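Side-chain contacts in OR486 (Synthetic construct, PDB 4R80), which has no known biological role but is a de novo designed beta-sheet protein that adopts the cystatin fold, one helix lying on an antiparallel sheet: residues P2-E5 against E6-R10; V59-Q62 against G63-F66. All coordinates share one frame; numbering follows the deposited sequence.

Interaction 1. Residues P2-E5 against E6-R10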
# COMPACT_ATOMS: atom_id res chain seq x y z
N PRO A 2 12.52 -15.45 -0.10
CA PRO A 2 13.23 -14.20 -0.39
C PRO A 2 13.56 -13.40 0.88
O PRO A 2 12.98 -13.65 1.94
CB PRO A 2 12.25 -13.43 -1.28
CG PRO A 2 10.96 -14.22 -1.27
CD PRO A 2 11.33 -15.62 -0.95
N SER A 3 14.47 -12.45 0.75
CA SER A 3 14.90 -11.63 1.89
C SER A 3 13.80 -10.71 2.40
O SER A 3 12.81 -10.45 1.72
CB SER A 3 16.15 -10.82 1.54
OG SER A 3 15.87 -9.84 0.55
N GLU A 4 13.99 -10.21 3.62
CA GLU A 4 13.05 -9.30 4.26
C GLU A 4 12.80 -8.00 3.47
O GLU A 4 11.65 -7.57 3.33
CB GLU A 4 13.55 -8.96 5.67
CG GLU A 4 12.66 -8.00 6.44
CD GLU A 4 11.35 -8.62 6.87
OE1 GLU A 4 11.27 -9.87 6.95
OE2 GLU A 4 10.39 -7.86 7.12
N GLU A 5 13.86 -7.40 2.96
CA GLU A 5 13.76 -6.13 2.24
C GLU A 5 13.19 -6.30 0.84
O GLU A 5 12.52 -5.41 0.31
CB GLU A 5 15.12 -5.44 2.19
CG GLU A 5 15.12 -4.09 1.50
CD GLU A 5 13.97 -3.21 1.94
OE1 GLU A 5 13.78 -3.04 3.16
OE2 GLU A 5 13.25 -2.70 1.06
N GLU A 6 13.44 -7.46 0.25
CA GLU A 6 12.97 -7.78 -1.10
C GLU A 6 11.46 -7.97 -1.10
O GLU A 6 10.78 -7.62 -2.07
CB GLU A 6 13.66 -9.06 -1.55
CG GLU A 6 13.62 -9.38 -3.03
CD GLU A 6 12.37 -10.13 -3.46
OE1 GLU A 6 11.66 -10.67 -2.59
OE2 GLU A 6 12.14 -10.22 -4.68
N GLU A 7 10.93 -8.51 -0.01
CA GLU A 7 9.50 -8.77 0.11
C GLU A 7 8.73 -7.51 0.46
O GLU A 7 7.60 -7.32 0.00
CB GLU A 7 9.23 -9.88 1.14
CG GLU A 7 9.75 -11.25 0.74
CD GLU A 7 9.35 -12.34 1.72
OE1 GLU A 7 8.68 -12.01 2.72
OE2 GLU A 7 9.71 -13.51 1.50
N LYS A 8 9.33 -6.64 1.27
CA LYS A 8 8.72 -5.36 1.59
C LYS A 8 8.67 -4.47 0.36
O LYS A 8 7.72 -3.71 0.18
CB LYS A 8 9.48 -4.65 2.72
CG LYS A 8 9.33 -5.28 4.09
CD LYS A 8 10.21 -4.56 5.09
CE LYS A 8 9.77 -4.84 6.52
NZ LYS A 8 10.64 -4.14 7.50
N ARG A 9 9.70 -4.56 -0.47
CA ARG A 9 9.77 -3.75 -1.68
C ARG A 9 8.68 -4.13 -2.69
O ARG A 9 8.00 -3.27 -3.24
CB ARG A 9 11.17 -3.84 -2.31
CG ARG A 9 11.35 -3.00 -3.56
CD ARG A 9 12.52 -3.50 -4.39
NE ARG A 9 12.28 -4.84 -4.92
CZ ARG A 9 11.61 -5.09 -6.03
NH1 ARG A 9 11.09 -4.10 -6.74
NH2 ARG A 9 11.45 -6.34 -6.44
N ARG A 10 8.53 -5.43 -2.92
CA ARG A 10 7.51 -5.94 -3.83
C ARG A 10 6.10 -5.63 -3.33
O ARG A 10 5.23 -5.20 -4.09
CB ARG A 10 7.69 -7.44 -4.05
CG ARG A 10 8.95 -7.82 -4.82
CD ARG A 10 9.11 -9.33 -4.93
NE ARG A 10 8.00 -9.98 -5.61
CZ ARG A 10 7.91 -11.29 -5.81
NH1 ARG A 10 8.87 -12.11 -5.38
NH2 ARG A 10 6.85 -11.79 -6.43

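Interaction 2. Residues V59-Q62 against G63-F66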
# COMPACT_ATOMS: atom_id res chain seq x y z
N VAL A 59 -1.05 -6.51 2.05
CA VAL A 59 -0.57 -7.37 0.98
C VAL A 59 -0.19 -8.73 1.55
O VAL A 59 0.50 -8.83 2.56
CB VAL A 59 0.66 -6.76 0.28
CG1 VAL A 59 1.10 -7.63 -0.89
CG2 VAL A 59 0.34 -5.34 -0.19
N GLU A 60 -0.65 -9.80 0.89
CA GLU A 60 -0.37 -11.16 1.34
C GLU A 60 0.57 -11.92 0.40
O GLU A 60 0.38 -11.92 -0.82
CB GLU A 60 -1.67 -11.94 1.53
CG GLU A 60 -1.47 -13.35 2.06
CD GLU A 60 -0.86 -13.39 3.46
OE1 GLU A 60 -1.04 -12.41 4.22
OE2 GLU A 60 -0.20 -14.39 3.79
N LYS A 61 1.57 -12.57 0.98
CA LYS A 61 2.48 -13.43 0.23
C LYS A 61 2.02 -14.88 0.26
O LYS A 61 1.99 -15.51 1.32
CB LYS A 61 3.90 -13.34 0.82
CG LYS A 61 4.85 -14.43 0.34
CD LYS A 61 6.16 -14.40 1.11
CE LYS A 61 7.11 -15.50 0.66
NZ LYS A 61 7.46 -15.40 -0.78
N GLN A 62 1.65 -15.40 -0.91
CA GLN A 62 1.20 -16.78 -1.03
C GLN A 62 2.13 -17.52 -1.98
O GLN A 62 2.00 -17.39 -3.20
CB GLN A 62 -0.24 -16.85 -1.52
CG GLN A 62 -0.79 -18.27 -1.65
CD GLN A 62 -0.99 -18.96 -0.32
OE1 GLN A 62 -2.10 -18.96 0.23
NE2 GLN A 62 0.07 -19.57 0.21
N GLY A 63 3.05 -18.29 -1.43
CA GLY A 63 4.09 -18.92 -2.22
C GLY A 63 5.11 -17.86 -2.61
O GLY A 63 6.03 -17.57 -1.85
N ASN A 64 4.93 -17.29 -3.80
CA ASN A 64 5.76 -16.16 -4.21
C ASN A 64 4.96 -15.08 -4.95
O ASN A 64 5.52 -14.25 -5.66
CB ASN A 64 6.94 -16.61 -5.07
CG ASN A 64 8.08 -15.62 -5.05
OD1 ASN A 64 8.33 -14.96 -4.03
ND2 ASN A 64 8.76 -15.47 -6.17
N THR A 65 3.64 -15.11 -4.77
CA THR A 65 2.79 -14.06 -5.32
C THR A 65 2.39 -13.09 -4.22
O THR A 65 2.08 -13.50 -3.10
CB THR A 65 1.52 -14.64 -5.98
OG1 THR A 65 0.96 -15.65 -5.13
CG2 THR A 65 1.86 -15.25 -7.33
N PHE A 66 2.40 -11.80 -4.54
CA PHE A 66 1.99 -10.78 -3.58
C PHE A 66 0.65 -10.17 -3.99
O PHE A 66 0.57 -9.43 -4.96
CB PHE A 66 3.06 -9.70 -3.46
CG PHE A 66 4.27 -10.15 -2.69
CD1 PHE A 66 5.32 -10.78 -3.33
CD2 PHE A 66 4.36 -9.93 -1.32
CE1 PHE A 66 6.44 -11.19 -2.62
CE2 PHE A 66 5.47 -10.34 -0.61
CZ PHE A 66 6.51 -10.97 -1.26
O HOH W 1 -0.62 -14.04 -3.28

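Interaction 1. Residues P2-E5 against E6-R10
From Ser3 O to Glu7 N (3.2 Å), Glu4 O to Lys8 N and Glu5 O to Arg9 N, successive i-to-i+4 hydrogen bonds start helix 4-22. Ser3 is the N-cap of this helix. Its OG accepts a weak capping bond from Glu6 N at 3.4 Å, and a chi1 of 67° places it between its own N and carbonyl carbon, within reach of a first-turn amide. Serine suits the position because its short side chain can fold back on the helix end. Glu4, Glu5, Glu6 and Glu7 follow; their negative charges probably interact well with the positive end of the helix dipole. On one flank, Glu4 and Lys8 are spaced as an i to i+4 pair. The bend at chi2 of Glu4 (71°) brings its carboxylate against the extended Lys8 chain, which it crosses at a slant. Glu4 OE2 touches Lys8 CE at 3.1 Å, closer than NZ, with which it forms only a long salt bridge. Along the other flank, Glu6 is in a long ion pair with Arg10, whose guanidinium also reaches the hairpin of strands 51-62 and 65-76. Pro2, just before the cap, touches two carboxylates of the first turn through CB and CG. Its CB meets Glu6 OE1 at 3.1 Å, while Glu7 comes up extended and crosses it at about a right angle, bringing OE2 to 3.1 Å from Pro2 CG.

Interaction 2. Residues V59-Q62 against G63-F66
The ring of Phe66 meets Val59 at its edge, near the ring plane, through CG1, and Lys61 comes to it obliquely, with CB 3.7 Å from Phe66 CE2. Further contact comes from Phe66 CB, which packs on Val59 CG1 at 3.8 Å. Phenylalanine and valine suit these positions because both turn toward the helix, where the apolar side of the sheet lies. The segment is a beta hairpin with a two-residue loop, Gly63-Asn64. Lys61 and Phe66 form an antiparallel non-hydrogen-bonded pair, while Gln62 and Thr65 form the hydrogen-bonded pair that closes the loop. Gln62 N gives a nearly straight bond to Thr65 O, 2.9 Å away. In return Gln62 O accepts two donors from Thr65: OG1, at 2.8 Å, and N. The two approach the oxygen from different directions, the hydroxyl on a lone pair and the amide from 60° out of the carbonyl plane, and a water further bonds to OG1. Gly63, with a positive phi of 75°, turns the chain where a side chain would run into Gln62 O. The aliphatic part of Lys61 runs on past Phe66, and a bend at chi4 (60°) returns NZ over the loop, where it hydrogen-bonds Gly63 O at 2.8 Å. Strand 51-62 is internal: Val59 and Lys61 bond by backbone to Ile40 and Asn38, Glu60 OE1 takes a bond with Thr39 OG1, and strand 65-76 forms one edge of the sheet. Against the face that carries Val59 and Phe66, helix 4-22 places Ala11 and Ala15 on Val59, and Glu7 and Arg10 on Phe66.

Both interactions lie at the same end of the molecule, on its surface, their centres about 11 Å apart, and each has one buried residue, Glu7 in interaction 1 and Val59 in interaction 2. Interaction 1 stays within one helix and combines helical backbone bonds with a weak cap and long ion pairs; interaction 2 joins two neighbouring strands and relies on cross-strand backbone bonds with an apolar side turned to the helix. They meet directly: Arg10 NH2 probably hydrogen-bonds Asn64 O at 2.9 Å, and Arg10 CZ packs on Phe66 CE1 at 3.5 Å. Glu7 and Lys61 add a long, weak ion pair, and the first helical turns thereby touch the hairpin at its strands and its loop.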